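Local atomic coordinates of phosphodiesterase MJ0936 (Methanocaldococcus jannaschii, PDB entry 2AHD), a protein that belongs to the calcineurin-like phosphoesterase superfamily, an alpha/beta fold in which two mixed beta sheets pack face to face. Residues A[32-36]-A[94-98]; A[40-44]-A[66-71]; A[113-119]-A[131-137]; A[146-150]-A[161-165]. All blocks are in the same frame, centred on the assembly; numbering follows the deposited sequence.

Interaction 1: residues A[32-36]-A[94-98]; sequences IHCGD and FITHG
Ile32 and Ile95 meet between two sheets, their side chains crossing obliquely: Ile95 CD1 reaches the Ile32 CG2 branch at 3.5 Å, and Ile95 CG2 lies 3.7 Å from the same methyl. Two residues further along, Cys34 turns its CB to Ile95 CG2 (4.0 Å). Past the strand ends the chemistry becomes polar. His97 has CG anti to its own backbone N (chi1 178°), which lays the imidazole along the 34-36 turn. Its ND1 gives a weak, bent hydrogen bond to Cys34 O (3.1 Å, 124° at the hydrogen), with that oxygen at the ring edge. Gly35 CA lies beside the ring, near ND1 and CE1. Asp36 meets the ring crosswise, its carboxylate plane turned 67° from the imidazole and its OD1 3.4 Å from His97 CE1. The carboxylate's stronger partner is Asn60 N, bonded to OD2. Gly35-Asp36 matches the Gly-Asp signature of this superfamily. On the strand side of the turn, Ile32 and Cys34 also touch Ile117 of strand 115-118, while Ile95 leans on Ile54 and Thr56 of strand 52-56, so the contact joins the two sheets.

Interaction 2: residues A[40-44]-A[66-71]; sequences LFVIK and KLKEWL
Packing of a helix-like turn, which leads into the weakly bonded helix 43-46, against one face of helix 64-74 makes this contact near the protein surface, with Leu40 and Trp70 as its centrepiece. Leu40 sets its CD2 methyl over the indole in a CH-pi contact, 3.4 Å from the centroid of the six-membered ring and 17° off the ring normal. The other Leu40 methyl, CD1, lies 3.9 Å from Lys66 CB, so the fork straddles a turn of the helix. Ile43 is brought to the same side as Leu40 by the helical turn, in which Ile43 N bonds to Leu40 O. With CG1 beside its backbone N and CG2 anti to it (chi1 -56°), Ile43 spreads its branches over three partners: CG2 meets Trp70 CB at 3.7 Å, CG1 meets Leu67 CD1 at 3.8 Å, and CD1 crosses Leu71 CG at about a right angle, 4.0 Å away. Lys44 bends at chi2 and chi3 and crosses the indole at about a right angle, on the side away from Leu40, its CG 3.9 Å from Trp70 CZ3. The contacting residues Lys66, Leu67, Trp70 and Leu71 are spaced by the turn of an alpha helix. Further along helix 64-74, Ile74 extends the seat for Ile43 and Lys44, and Leu71 also rests on Ile80 of strand 79-81.

Interaction 3: residues A[113-119]-A[131-137]; sequences YDVVIYG and DVLVINP
Strands 115-118 and 133-136 run parallel, their axes 4.7 Å apart and inclined by 15°, and four backbone hydrogen bonds alternate between them: Leu133 N to Asp114 O and Val116 N to Leu133 O, then Ile135 N to Val116 O (2.8 Å) and Tyr118 N to Ile135 O (3.0 Å). Val115 thus pairs with Leu133, Val116 with Val134 and Ile117 with Ile135, and the side chains of each pair emerge on one face. Val115 and Leu133 lie side by side pointing the same way, with Val115 CG1 4.2 Å from Leu133 CB, and Val115 CG1 is equally far from Ile135 CD1. Together with Ile117 and Ile135 they line one face, where Ile117 touches Phe93. Strand 115-118 is the central strand of a five-stranded mixed sheet, with 133-136 next to it: strand 91-96 lies beyond 115-118, reached through helix 101-110 in a beta-alpha-beta crossover, and strand 125-128 runs antiparallel beyond 133-136. The opposite face, with Val116 and Val134, is covered by helix 101-110. There Val116 CG2 meets Val132 CG1 at 3.9 Å. Tyr118 has its CG between the backbone N and the carbonyl carbon (chi1 74°), which swings the ring across to the neighbouring strand. Val134 CG1 comes to the ring's edge at CE2, 3.8 Å away, whereas Asn136 CB lies over one face, 4.1 Å from the centroid and displaced toward the rim. The Asn136 amide stands 74° from the ring plane, and its OD1 accepts a hydrogen bond from Gly138 N.

Interaction 4: residues A[146-150]-A[161-165]; sequences GIPTI and REIVL
Pro148 O takes a hydrogen bond from Leu165 N at 3.0 Å, the donor tilted 32° out of the carbonyl plane, and Val164 CA adds a C-H contact to the same oxygen. This bond ties the last residue of the chain to the residue just before strand 149-154. The next bonded pair is Ile150 with Ile163, joined both ways: Ile150 N gives to Ile163 O (3.2 Å), and Ile163 N returns a bond to Ile150 O (3.1 Å) from well above the carbonyl plane. Between these bonds Thr149 and Val164 form a non-hydrogen-bonded pair, and their methyls Thr149 CG2 and Val164 CG2 meet obliquely at 4.0 Å. The hydroxyl of Thr149 is used otherwise, bonding to Pro137 O. With chi1 at 57°, Ile150 CG1 is flanked by both backbone N and C, a setting that carries the long branch across the strand pair. CG1 then packs on Ile163 CB at 3.7 Å, and CD1 meets Leu165 CD1 at 4.0 Å, the two side chains crossing at about a right angle. Pro148 and Leu165 slide past one another in opposite senses, ring CG against CB. Ile150 and Ile163 face helix 13-24, where Ile150 touches Ala19 and Phe23 and Ile163 touches Ile22. Such alternation of hydrogen-bonded and non-hydrogen-bonded pairs marks antiparallel pairing, here in the hairpin of the consecutive strands 149-154 and 159-164, with 159-164 outermost in the six-stranded sheet.

In the fold
Position in the fold sets the chemistry of these four contacts. Interactions 1 and 3 are buried and adjoin: strands 91-96 and 115-118 are neighbours in one sheet, where probable backbone hydrogen bonds join 94-98 to 113-119. Interaction 3 holds strands together within that sheet by backbone bonds, whereas interaction 1 bridges it to the six-stranded sheet through side chains and a histidine. Interactions 2 and 4 are only partly buried. The first has no hydrogen bond across it and relies on apolar and indole contacts between helical segments; the second, at an edge of the six-stranded sheet, combines backbone bonds with apolar packing. A hydrogen bond links 131-137 to 146-150, while interaction 2 lies across the chain's centre from interaction 3.

Interaction 1: residues A[32-36]-A[94-98]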
loop_
_atom_site.group_PDB
_atom_site.type_symbol
_atom_site.label_atom_id
_atom_site.label_comp_id
_atom_site.label_asym_id
_atom_site.label_seq_id
_atom_site.Cartn_x
_atom_site.Cartn_y
_atom_site.Cartn_z
ATOM N N ILE A 32 -3.977 1.154 -1.568
ATOM C CA ILE A 32 -2.682 0.641 -2.027
ATOM C C ILE A 32 -2.065 -0.223 -0.922
ATOM O O ILE A 32 -2.017 0.186 0.238
ATOM C CB ILE A 32 -1.699 1.783 -2.326
ATOM C CG1 ILE A 32 -2.288 2.727 -3.359
ATOM C CG2 ILE A 32 -0.380 1.219 -2.815
ATOM C CD1 ILE A 32 -1.373 3.863 -3.698
ATOM N N HIS A 33 -1.601 -1.412 -1.281
ATOM C CA HIS A 33 -0.987 -2.328 -0.328
ATOM C C HIS A 33 0.285 -2.767 -1.013
ATOM O O HIS A 33 0.241 -3.480 -1.997
ATOM C CB HIS A 33 -1.909 -3.520 -0.099
ATOM C CG HIS A 33 -1.410 -4.496 0.919
ATOM N ND1 HIS A 33 -0.162 -5.076 0.847
ATOM C CD2 HIS A 33 -2.009 -5.030 2.008
ATOM C CE1 HIS A 33 -0.016 -5.928 1.845
ATOM N NE2 HIS A 33 -1.123 -5.920 2.564
ATOM N N CYS A 34 1.429 -2.342 -0.514
ATOM C CA CYS A 34 2.660 -2.705 -1.194
ATOM C C CYS A 34 3.449 -3.832 -0.588
ATOM O O CYS A 34 4.388 -4.332 -1.197
ATOM C CB CYS A 34 3.571 -1.482 -1.313
ATOM S SG CYS A 34 3.205 -0.122 -0.189
ATOM N N GLY A 35 3.053 -4.250 0.603
ATOM C CA GLY A 35 3.804 -5.275 1.307
ATOM C C GLY A 35 3.415 -6.712 1.145
ATOM O O GLY A 35 2.852 -7.112 0.138
ATOM N N ASP A 36 3.744 -7.489 2.163
ATOM C CA ASP A 36 3.441 -8.903 2.159
ATOM C C ASP A 36 2.129 -9.146 2.900
ATOM O O ASP A 36 2.040 -8.922 4.107
ATOM C CB ASP A 36 4.546 -9.727 2.859
ATOM C CG ASP A 36 5.963 -9.301 2.481
ATOM O OD1 ASP A 36 6.627 -8.639 3.311
ATOM O OD2 ASP A 36 6.419 -9.638 1.374
ATOM N N PHE A 94 4.249 5.774 -8.214
ATOM C CA PHE A 94 5.136 4.639 -8.443
ATOM C C PHE A 94 5.100 3.843 -7.161
ATOM O O PHE A 94 5.511 4.331 -6.116
ATOM C CB PHE A 94 6.570 5.018 -8.724
ATOM C CG PHE A 94 7.428 3.830 -9.023
ATOM C CD1 PHE A 94 7.129 2.999 -10.095
ATOM C CD2 PHE A 94 8.516 3.516 -8.225
ATOM C CE1 PHE A 94 7.902 1.873 -10.369
ATOM C CE2 PHE A 94 9.298 2.386 -8.491
ATOM C CZ PHE A 94 8.987 1.566 -9.568
ATOM N N ILE A 95 4.607 2.614 -7.254
ATOM C CA ILE A 95 4.462 1.751 -6.100
ATOM C C ILE A 95 5.307 0.495 -6.193
ATOM O O ILE A 95 5.451 -0.093 -7.258
ATOM C CB ILE A 95 3.001 1.348 -5.945
ATOM C CG1 ILE A 95 2.125 2.597 -6.015
ATOM C CG2 ILE A 95 2.798 0.627 -4.642
ATOM C CD1 ILE A 95 0.646 2.313 -5.982
ATOM N N THR A 96 5.868 0.091 -5.063
ATOM C CA THR A 96 6.699 -1.106 -5.006
ATOM C C THR A 96 7.018 -1.441 -3.563
ATOM O O THR A 96 7.172 -0.553 -2.743
ATOM C CB THR A 96 8.037 -0.927 -5.799
ATOM O OG1 THR A 96 8.772 -2.156 -5.769
ATOM C CG2 THR A 96 8.900 0.185 -5.200
ATOM N N HIS A 97 7.084 -2.727 -3.254
ATOM C CA HIS A 97 7.415 -3.179 -1.910
ATOM C C HIS A 97 8.892 -2.847 -1.792
ATOM O O HIS A 97 9.638 -3.128 -2.729
ATOM C CB HIS A 97 7.209 -4.688 -1.839
ATOM C CG HIS A 97 7.564 -5.297 -0.523
ATOM N ND1 HIS A 97 6.788 -5.141 0.601
ATOM C CD2 HIS A 97 8.596 -6.094 -0.160
ATOM C CE1 HIS A 97 7.323 -5.819 1.600
ATOM N NE2 HIS A 97 8.421 -6.407 1.165
ATOM N N GLY A 98 9.318 -2.244 -0.683
ATOM C CA GLY A 98 10.737 -1.912 -0.527
ATOM C C GLY A 98 11.620 -2.684 -1.498
ATOM O O GLY A 98 12.003 -2.156 -2.533
#

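Interaction 2: residues A[40-44]-A[66-71]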
loop_
_atom_site.group_PDB
_atom_site.type_symbol
_atom_site.label_atom_id
_atom_site.label_comp_id
_atom_site.label_asym_id
_atom_site.label_seq_id
_atom_site.Cartn_x
_atom_site.Cartn_y
_atom_site.Cartn_z
ATOM N N LEU A 40 -2.403 -16.602 1.506
ATOM C CA LEU A 40 -3.617 -16.534 0.698
ATOM C C LEU A 40 -4.866 -16.184 1.473
ATOM O O LEU A 40 -5.645 -15.339 1.032
ATOM C CB LEU A 40 -3.852 -17.860 -0.032
ATOM C CG LEU A 40 -3.496 -17.884 -1.521
ATOM C CD1 LEU A 40 -3.561 -19.296 -2.077
ATOM C CD2 LEU A 40 -4.449 -16.959 -2.251
ATOM N N PHE A 41 -5.066 -16.823 2.621
ATOM C CA PHE A 41 -6.267 -16.559 3.403
ATOM C C PHE A 41 -6.461 -15.090 3.710
ATOM O O PHE A 41 -7.551 -14.665 4.079
ATOM C CB PHE A 41 -6.292 -17.403 4.696
ATOM C CG PHE A 41 -5.163 -17.133 5.654
ATOM C CD1 PHE A 41 -5.173 -16.014 6.470
ATOM C CD2 PHE A 41 -4.096 -18.022 5.759
ATOM C CE1 PHE A 41 -4.142 -15.781 7.377
ATOM C CE2 PHE A 41 -3.060 -17.797 6.663
ATOM C CZ PHE A 41 -3.082 -16.676 7.473
ATOM N N VAL A 42 -5.409 -14.304 3.532
ATOM C CA VAL A 42 -5.506 -12.880 3.798
ATOM C C VAL A 42 -6.415 -12.180 2.790
ATOM O O VAL A 42 -7.150 -11.261 3.144
ATOM C CB VAL A 42 -4.123 -12.209 3.759
ATOM C CG1 VAL A 42 -4.280 -10.698 3.917
ATOM C CG2 VAL A 42 -3.242 -12.773 4.866
ATOM N N ILE A 43 -6.372 -12.624 1.538
ATOM C CA ILE A 43 -7.179 -12.018 0.493
ATOM C C ILE A 43 -8.682 -12.086 0.779
ATOM O O ILE A 43 -9.419 -11.154 0.457
ATOM C CB ILE A 43 -6.897 -12.677 -0.879
ATOM C CG1 ILE A 43 -5.409 -12.591 -1.214
ATOM C CG2 ILE A 43 -7.695 -11.993 -1.962
ATOM C CD1 ILE A 43 -4.851 -11.192 -1.252
ATOM N N LYS A 44 -9.143 -13.175 1.391
ATOM C CA LYS A 44 -10.569 -13.312 1.674
ATOM C C LYS A 44 -11.077 -12.264 2.652
ATOM O O LYS A 44 -12.277 -12.061 2.797
ATOM C CB LYS A 44 -10.891 -14.716 2.198
ATOM C CG LYS A 44 -10.581 -15.873 1.211
ATOM C CD LYS A 44 -11.274 -15.751 -0.181
ATOM C CE LYS A 44 -10.408 -14.998 -1.210
ATOM N NZ LYS A 44 -10.927 -15.045 -2.604
ATOM N N LYS A 66 -1.897 -17.458 -7.439
ATOM C CA LYS A 66 -3.241 -17.469 -6.872
ATOM C C LYS A 66 -3.604 -16.172 -6.170
ATOM O O LYS A 66 -4.778 -15.871 -5.980
ATOM C CB LYS A 66 -3.394 -18.629 -5.883
ATOM C CG LYS A 66 -2.972 -19.982 -6.424
ATOM C CD LYS A 66 -3.578 -21.114 -5.605
ATOM C CE LYS A 66 -2.754 -22.397 -5.716
ATOM N NZ LYS A 66 -2.511 -22.827 -7.127
ATOM N N LEU A 67 -2.597 -15.404 -5.778
ATOM C CA LEU A 67 -2.842 -14.144 -5.090
ATOM C C LEU A 67 -3.563 -13.175 -6.028
ATOM O O LEU A 67 -4.555 -12.548 -5.644
ATOM C CB LEU A 67 -1.511 -13.549 -4.597
ATOM C CG LEU A 67 -1.392 -13.021 -3.154
ATOM C CD1 LEU A 67 -1.967 -14.005 -2.148
ATOM C CD2 LEU A 67 0.063 -12.765 -2.847
ATOM N N LYS A 68 -3.076 -13.071 -7.264
ATOM C CA LYS A 68 -3.691 -12.177 -8.240
ATOM C C LYS A 68 -5.064 -12.682 -8.649
ATOM O O LYS A 68 -5.981 -11.892 -8.878
ATOM C CB LYS A 68 -2.826 -12.035 -9.500
ATOM C CG LYS A 68 -3.307 -10.888 -10.414
ATOM C CD LYS A 68 -2.750 -10.930 -11.847
ATOM C CE LYS A 68 -1.230 -10.875 -11.911
ATOM N NZ LYS A 68 -0.612 -12.160 -11.463
ATOM N N GLU A 69 -5.199 -14.000 -8.748
ATOM C CA GLU A 69 -6.468 -14.606 -9.126
ATOM C C GLU A 69 -7.537 -14.256 -8.105
ATOM O O GLU A 69 -8.593 -13.730 -8.446
ATOM C CB GLU A 69 -6.327 -16.119 -9.207
ATOM C CG GLU A 69 -5.136 -16.577 -10.024
ATOM C CD GLU A 69 -5.135 -18.081 -10.254
ATOM O OE1 GLU A 69 -4.181 -18.579 -10.898
ATOM O OE2 GLU A 69 -6.091 -18.756 -9.790
ATOM N N TRP A 70 -7.251 -14.551 -6.846
ATOM C CA TRP A 70 -8.174 -14.279 -5.758
ATOM C C TRP A 70 -8.507 -12.799 -5.652
ATOM O O TRP A 70 -9.627 -12.432 -5.303
ATOM C CB TRP A 70 -7.568 -14.768 -4.450
ATOM C CG TRP A 70 -7.501 -16.267 -4.334
ATOM C CD1 TRP A 70 -7.277 -17.172 -5.342
ATOM C CD2 TRP A 70 -7.608 -17.032 -3.128
ATOM N NE1 TRP A 70 -7.237 -18.450 -4.833
ATOM C CE2 TRP A 70 -7.435 -18.393 -3.478
ATOM C CE3 TRP A 70 -7.829 -16.699 -1.782
ATOM C CZ2 TRP A 70 -7.475 -19.420 -2.526
ATOM C CZ3 TRP A 70 -7.867 -17.718 -0.839
ATOM C CH2 TRP A 70 -7.690 -19.062 -1.214
ATOM N N LEU A 71 -7.526 -11.952 -5.948
ATOM C CA LEU A 71 -7.717 -10.507 -5.895
ATOM C C LEU A 71 -8.673 -10.055 -6.980
ATOM O O LEU A 71 -9.470 -9.145 -6.772
ATOM C CB LEU A 71 -6.379 -9.790 -6.056
ATOM C CG LEU A 71 -5.636 -9.451 -4.764
ATOM C CD1 LEU A 71 -4.200 -9.074 -5.080
ATOM C CD2 LEU A 71 -6.354 -8.313 -4.045
#

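Interaction 3: residues A[113-119]-A[131-137]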
loop_
_atom_site.group_PDB
_atom_site.type_symbol
_atom_site.label_atom_id
_atom_site.label_comp_id
_atom_site.label_asym_id
_atom_site.label_seq_id
_atom_site.Cartn_x
_atom_site.Cartn_y
_atom_site.Cartn_z
ATOM N N TYR A 113 7.811 10.975 -11.217
ATOM C CA TYR A 113 6.610 10.694 -10.431
ATOM C C TYR A 113 6.397 11.723 -9.343
ATOM O O TYR A 113 7.348 12.293 -8.819
ATOM C CB TYR A 113 6.708 9.316 -9.780
ATOM C CG TYR A 113 6.856 8.185 -10.759
ATOM C CD1 TYR A 113 5.738 7.622 -11.379
ATOM C CD2 TYR A 113 8.120 7.680 -11.075
ATOM C CE1 TYR A 113 5.875 6.582 -12.288
ATOM C CE2 TYR A 113 8.270 6.643 -11.983
ATOM C CZ TYR A 113 7.143 6.095 -12.584
ATOM O OH TYR A 113 7.285 5.045 -13.461
ATOM N N ASP A 114 5.137 11.941 -8.997
ATOM C CA ASP A 114 4.779 12.912 -7.966
ATOM C C ASP A 114 4.868 12.289 -6.585
ATOM O O ASP A 114 5.300 12.928 -5.618
ATOM C CB ASP A 114 3.356 13.428 -8.209
ATOM C CG ASP A 114 3.254 14.263 -9.462
ATOM O OD1 ASP A 114 3.848 15.362 -9.486
ATOM O OD2 ASP A 114 2.589 13.821 -10.423
ATOM N N VAL A 115 4.455 11.026 -6.519
ATOM C CA VAL A 115 4.449 10.273 -5.281
ATOM C C VAL A 115 5.154 8.946 -5.477
ATOM O O VAL A 115 5.107 8.381 -6.558
ATOM C CB VAL A 115 3.001 10.003 -4.833
ATOM C CG1 VAL A 115 2.980 9.449 -3.423
ATOM C CG2 VAL A 115 2.188 11.291 -4.926
ATOM N N VAL A 116 5.832 8.470 -4.436
ATOM C CA VAL A 116 6.514 7.173 -4.471
ATOM C C VAL A 116 6.185 6.463 -3.166
ATOM O O VAL A 116 6.546 6.917 -2.089
ATOM C CB VAL A 116 8.037 7.307 -4.607
ATOM C CG1 VAL A 116 8.667 5.944 -4.637
ATOM C CG2 VAL A 116 8.377 8.040 -5.876
ATOM N N ILE A 117 5.472 5.352 -3.279
ATOM C CA ILE A 117 5.050 4.577 -2.127
ATOM C C ILE A 117 5.765 3.232 -2.070
ATOM O O ILE A 117 5.947 2.584 -3.095
ATOM C CB ILE A 117 3.540 4.341 -2.192
ATOM C CG1 ILE A 117 2.822 5.684 -2.350
ATOM C CG2 ILE A 117 3.077 3.597 -0.950
ATOM C CD1 ILE A 117 1.339 5.562 -2.489
ATOM N N TYR A 118 6.163 2.805 -0.874
ATOM C CA TYR A 118 6.868 1.533 -0.723
ATOM C C TYR A 118 6.806 1.043 0.714
ATOM O O TYR A 118 6.493 1.810 1.605
ATOM C CB TYR A 118 8.326 1.699 -1.144
ATOM C CG TYR A 118 9.138 2.465 -0.142
ATOM C CD1 TYR A 118 9.979 1.805 0.746
ATOM C CD2 TYR A 118 9.031 3.844 -0.046
ATOM C CE1 TYR A 118 10.692 2.498 1.703
ATOM C CE2 TYR A 118 9.737 4.554 0.908
ATOM C CZ TYR A 118 10.570 3.876 1.779
ATOM O OH TYR A 118 11.301 4.579 2.708
ATOM N N GLY A 119 7.101 -0.235 0.930
ATOM C CA GLY A 119 7.074 -0.788 2.275
ATOM C C GLY A 119 8.349 -1.560 2.544
ATOM O O GLY A 119 9.441 -1.016 2.412
ATOM N N ASP A 131 10.284 17.777 -4.210
ATOM C CA ASP A 131 8.891 17.841 -4.633
ATOM C C ASP A 131 8.320 16.485 -5.015
ATOM O O ASP A 131 7.345 16.388 -5.770
ATOM C CB ASP A 131 8.720 18.831 -5.782
ATOM C CG ASP A 131 8.770 20.272 -5.308
ATOM O OD1 ASP A 131 7.884 20.665 -4.506
ATOM O OD2 ASP A 131 9.700 21.000 -5.729
ATOM N N VAL A 132 8.949 15.437 -4.491
ATOM C CA VAL A 132 8.495 14.078 -4.706
ATOM C C VAL A 132 7.998 13.650 -3.328
ATOM O O VAL A 132 8.722 13.760 -2.344
ATOM C CB VAL A 132 9.641 13.157 -5.135
ATOM C CG1 VAL A 132 9.076 11.845 -5.635
ATOM C CG2 VAL A 132 10.484 13.825 -6.199
ATOM N N LEU A 133 6.756 13.199 -3.248
ATOM C CA LEU A 133 6.204 12.763 -1.979
ATOM C C LEU A 133 6.550 11.286 -1.780
ATOM O O LEU A 133 6.019 10.417 -2.469
ATOM C CB LEU A 133 4.688 12.964 -1.973
ATOM C CG LEU A 133 4.115 13.565 -0.690
ATOM C CD1 LEU A 133 4.227 12.576 0.467
ATOM C CD2 LEU A 133 4.867 14.845 -0.374
ATOM N N VAL A 134 7.452 11.015 -0.837
ATOM C CA VAL A 134 7.897 9.657 -0.541
ATOM C C VAL A 134 7.170 9.104 0.669
ATOM O O VAL A 134 7.314 9.620 1.768
ATOM C CB VAL A 134 9.400 9.633 -0.272
ATOM C CG1 VAL A 134 9.848 8.219 -0.016
ATOM C CG2 VAL A 134 10.137 10.219 -1.456
ATOM N N ILE A 135 6.414 8.033 0.469
ATOM C CA ILE A 135 5.637 7.457 1.554
ATOM C C ILE A 135 5.794 5.966 1.842
ATOM O O ILE A 135 5.706 5.134 0.949
ATOM C CB ILE A 135 4.132 7.716 1.324
ATOM C CG1 ILE A 135 3.873 9.220 1.188
ATOM C CG2 ILE A 135 3.309 7.114 2.467
ATOM C CD1 ILE A 135 2.451 9.554 0.777
ATOM N N ASN A 136 6.023 5.645 3.108
ATOM C CA ASN A 136 6.122 4.268 3.569
ATOM C C ASN A 136 5.083 4.283 4.674
ATOM O O ASN A 136 5.234 4.974 5.672
ATOM C CB ASN A 136 7.508 3.959 4.143
ATOM C CG ASN A 136 7.667 2.496 4.543
ATOM O OD1 ASN A 136 6.757 1.878 5.113
ATOM N ND2 ASN A 136 8.837 1.939 4.258
ATOM N N PRO A 137 3.994 3.550 4.492
ATOM C CA PRO A 137 2.955 3.532 5.516
ATOM C C PRO A 137 3.330 2.868 6.828
ATOM O O PRO A 137 2.605 2.995 7.819
ATOM C CB PRO A 137 1.804 2.816 4.817
ATOM C CG PRO A 137 2.503 1.900 3.879
ATOM C CD PRO A 137 3.607 2.746 3.326
#

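Interaction 4: residues A[146-150]-A[161-165]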
loop_
_atom_site.group_PDB
_atom_site.type_symbol
_atom_site.label_atom_id
_atom_site.label_comp_id
_atom_site.label_asym_id
_atom_site.label_seq_id
_atom_site.Cartn_x
_atom_site.Cartn_y
_atom_site.Cartn_z
ATOM N N GLY A 146 6.474 -2.564 17.061
ATOM C CA GLY A 146 5.493 -2.449 18.116
ATOM C C GLY A 146 4.473 -1.363 17.866
ATOM O O GLY A 146 3.640 -1.085 18.713
ATOM N N ILE A 147 4.528 -0.749 16.694
ATOM C CA ILE A 147 3.599 0.318 16.338
ATOM C C ILE A 147 2.925 0.052 14.998
ATOM O O ILE A 147 3.480 0.368 13.938
ATOM C CB ILE A 147 4.342 1.653 16.265
ATOM C CG1 ILE A 147 5.090 1.871 17.572
ATOM C CG2 ILE A 147 3.368 2.786 15.996
ATOM C CD1 ILE A 147 5.937 3.072 17.565
ATOM N N PRO A 148 1.724 -0.541 15.020
ATOM C CA PRO A 148 1.016 -0.827 13.772
ATOM C C PRO A 148 0.443 0.451 13.147
ATOM O O PRO A 148 -0.248 1.216 13.810
ATOM C CB PRO A 148 -0.065 -1.814 14.216
ATOM C CG PRO A 148 -0.389 -1.346 15.559
ATOM C CD PRO A 148 0.968 -1.060 16.168
ATOM N N THR A 149 0.733 0.680 11.871
ATOM C CA THR A 149 0.241 1.870 11.199
ATOM C C THR A 149 -0.164 1.680 9.743
ATOM O O THR A 149 0.274 0.747 9.055
ATOM C CB THR A 149 1.282 3.025 11.246
ATOM O OG1 THR A 149 2.533 2.579 10.720
ATOM C CG2 THR A 149 1.500 3.494 12.659
ATOM N N ILE A 150 -1.033 2.582 9.297
ATOM C CA ILE A 150 -1.514 2.624 7.923
ATOM C C ILE A 150 -1.542 4.106 7.663
ATOM O O ILE A 150 -1.144 4.888 8.521
ATOM C CB ILE A 150 -2.943 2.063 7.754
ATOM C CG1 ILE A 150 -3.906 2.824 8.665
ATOM C CG2 ILE A 150 -2.963 0.575 8.027
ATOM C CD1 ILE A 150 -5.294 2.243 8.714
ATOM N N ARG A 161 -1.776 11.573 6.414
ATOM C CA ARG A 161 -1.818 11.472 7.862
ATOM C C ARG A 161 -1.797 10.005 8.274
ATOM O O ARG A 161 -2.522 9.179 7.706
ATOM C CB ARG A 161 -3.064 12.167 8.412
ATOM C CG ARG A 161 -4.315 12.018 7.548
ATOM C CD ARG A 161 -5.526 12.652 8.228
ATOM N NE ARG A 161 -6.103 11.790 9.262
ATOM C CZ ARG A 161 -7.093 10.924 9.051
ATOM N NH1 ARG A 161 -7.625 10.806 7.835
ATOM N NH2 ARG A 161 -7.548 10.172 10.051
ATOM N N GLU A 162 -0.950 9.683 9.249
ATOM C CA GLU A 162 -0.840 8.317 9.731
ATOM C C GLU A 162 -2.008 7.967 10.618
ATOM O O GLU A 162 -2.759 8.830 11.052
ATOM C CB GLU A 162 0.452 8.118 10.525
ATOM C CG GLU A 162 1.719 8.190 9.698
ATOM C CD GLU A 162 2.974 8.128 10.543
ATOM O OE1 GLU A 162 4.083 8.269 9.979
ATOM O OE2 GLU A 162 2.850 7.943 11.770
ATOM N N ILE A 163 -2.151 6.679 10.878
ATOM C CA ILE A 163 -3.203 6.189 11.733
ATOM C C ILE A 163 -2.622 5.007 12.460
ATOM O O ILE A 163 -2.278 4.007 11.832
ATOM C CB ILE A 163 -4.416 5.710 10.931
ATOM C CG1 ILE A 163 -5.028 6.878 10.156
ATOM C CG2 ILE A 163 -5.422 5.064 11.866
ATOM C CD1 ILE A 163 -6.234 6.496 9.318
ATOM N N VAL A 164 -2.476 5.133 13.777
ATOM C CA VAL A 164 -1.956 4.043 14.584
ATOM C C VAL A 164 -3.139 3.131 14.875
ATOM O O VAL A 164 -4.256 3.599 15.035
ATOM C CB VAL A 164 -1.370 4.545 15.895
ATOM C CG1 VAL A 164 -0.883 3.378 16.704
ATOM C CG2 VAL A 164 -0.242 5.503 15.621
ATOM N N LEU A 165 -2.911 1.832 14.943
ATOM C CA LEU A 165 -4.002 0.910 15.196
ATOM C C LEU A 165 -4.136 0.507 16.668
ATOM O O LEU A 165 -5.212 -0.022 17.043
ATOM C CB LEU A 165 -3.842 -0.313 14.287
ATOM C CG LEU A 165 -4.327 -0.157 12.835
ATOM C CD1 LEU A 165 -4.005 1.222 12.312
ATOM C CD2 LEU A 165 -3.689 -1.220 11.964
ATOM O OXT LEU A 165 -3.171 0.737 17.438
#